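Local coordinates for nicotinate-nucleotide--dimethylbenzimidazole phosphoribosyltransferase (Thermus thermophilus HB8, PDB 1WX1), which probably catalyses transfer of phosphoribose from nicotinate mononucleotide to 5,6-dimethylbenzimidazole, giving alpha-ribazole 5'-phosphate for cobalamin biosynthesis, at residues R46-V51 and E153-L158. Numbering follows the deposited sequence.
Sequences RGAVVV and EGATLL
Gly154 brings its carbonyl O to 3.9 Å from CB of Arg46 where helix 133-152 ends in a Schellman motif and the chain turns into strand 157-163, which lies beside strand 47-54 in the middle of a parallel sheet with helices on both faces. Arg46 itself bends off toward Asp93, its salt-bridge partner through NH1. Ala155 then sets its methyl against that of Ala48, CB to CB 3.5 Å, on the side of the sheet covered by helix 133-152. Thr156 grips the carbonyl O of Arg46 twice. Its backbone N donates at 2.8 Å almost in line with the C=O bond, while OG1, also 2.8 Å from that O, sits above the carbonyl plane, 43° out of it. A chi1 of 66° places OG1 between the backbone N and the carbonyl carbon, where it also accepts the N-H of Gly45. An alanine here would keep the backbone bond but would probably leave the Arg46 carbonyl with a single grip from this residue and the Gly45 N without its hydroxyl mate. Leu157 swings CD2 to 3.6 Å from CA of Gly47; the Leu157 side chain also touches Met312 and Leu315 of helix 306-321. The Leu157 carbonyl O accepts the N-H of Ala48, and Leu158 follows on the opposite face, its CG anti to the backbone N (chi1 -178°). Leu158 CD1 lies against the Ala48 methyl and 4.3 Å from Val50 CG2, and Ile236 of helix 228-242 touches both Val50 and Leu158. Between the backbones, CA of Leu158 makes a CA-H...O contact of 3.5 Å with the Ala48 carbonyl O.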
# COMPACT_ATOMS: atom_id res chain seq x y z
N ARG A 46 13.97 0.67 10.55
CA ARG A 46 13.03 0.34 11.61
C ARG A 46 12.04 1.47 11.84
O ARG A 46 12.41 2.64 11.89
CB ARG A 46 13.80 0.09 12.91
CG ARG A 46 12.94 -0.24 14.11
CD ARG A 46 12.38 -1.64 14.00
NE ARG A 46 11.87 -2.13 15.28
CZ ARG A 46 11.20 -3.26 15.42
NH1 ARG A 46 10.95 -4.02 14.36
NH2 ARG A 46 10.76 -3.64 16.61
N GLY A 47 10.77 1.12 12.00
CA GLY A 47 9.77 2.14 12.26
C GLY A 47 9.21 1.89 13.65
O GLY A 47 9.54 0.89 14.28
N ALA A 48 8.39 2.81 14.14
CA ALA A 48 7.75 2.63 15.43
C ALA A 48 6.38 3.30 15.45
O ALA A 48 6.15 4.29 14.76
CB ALA A 48 8.63 3.22 16.56
N VAL A 49 5.47 2.72 16.22
CA VAL A 49 4.14 3.29 16.38
C VAL A 49 3.88 3.33 17.88
O VAL A 49 4.16 2.37 18.60
CB VAL A 49 3.02 2.45 15.67
CG1 VAL A 49 2.96 1.03 16.25
CG2 VAL A 49 1.66 3.13 15.86
N VAL A 50 3.41 4.48 18.36
CA VAL A 50 3.08 4.63 19.77
C VAL A 50 1.57 4.73 19.81
O VAL A 50 0.98 5.66 19.25
CB VAL A 50 3.70 5.90 20.38
CG1 VAL A 50 3.24 6.04 21.84
CG2 VAL A 50 5.22 5.83 20.31
N VAL A 51 0.94 3.74 20.44
CA VAL A 51 -0.51 3.70 20.55
C VAL A 51 -0.91 4.30 21.89
O VAL A 51 -0.63 3.72 22.93
CB VAL A 51 -1.02 2.25 20.46
CG1 VAL A 51 -2.55 2.23 20.46
CG2 VAL A 51 -0.46 1.57 19.21
N GLU A 153 15.24 4.24 20.86
CA GLU A 153 15.43 2.83 20.57
C GLU A 153 15.65 2.53 19.09
O GLU A 153 15.73 1.37 18.70
CB GLU A 153 14.25 2.02 21.12
CG GLU A 153 13.97 2.34 22.58
CD GLU A 153 13.44 1.16 23.35
OE1 GLU A 153 12.55 0.45 22.81
OE2 GLU A 153 13.89 0.94 24.49
N GLY A 154 15.73 3.57 18.27
CA GLY A 154 16.01 3.34 16.86
C GLY A 154 14.97 3.61 15.78
O GLY A 154 15.21 3.29 14.62
N ALA A 155 13.84 4.19 16.14
CA ALA A 155 12.82 4.46 15.13
C ALA A 155 13.34 5.46 14.09
O ALA A 155 13.93 6.48 14.44
CB ALA A 155 11.56 5.01 15.79
N THR A 156 13.13 5.15 12.81
CA THR A 156 13.56 6.04 11.72
C THR A 156 12.35 6.72 11.09
O THR A 156 12.48 7.60 10.24
CB THR A 156 14.35 5.28 10.65
OG1 THR A 156 13.49 4.35 9.99
CG2 THR A 156 15.52 4.53 11.29
N LEU A 157 11.17 6.27 11.48
CA LEU A 157 9.91 6.87 11.04
C LEU A 157 8.96 6.59 12.18
O LEU A 157 9.04 5.54 12.82
CB LEU A 157 9.40 6.28 9.72
CG LEU A 157 9.15 4.80 9.46
CD1 LEU A 157 8.34 4.68 8.18
CD2 LEU A 157 10.47 4.05 9.34
N LEU A 158 8.07 7.53 12.45
CA LEU A 158 7.17 7.42 13.59
C LEU A 158 5.69 7.61 13.27
O LEU A 158 5.31 8.50 12.52
CB LEU A 158 7.60 8.46 14.62
CG LEU A 158 6.86 8.54 15.96
CD1 LEU A 158 7.11 7.26 16.75
CD2 LEU A 158 7.35 9.76 16.73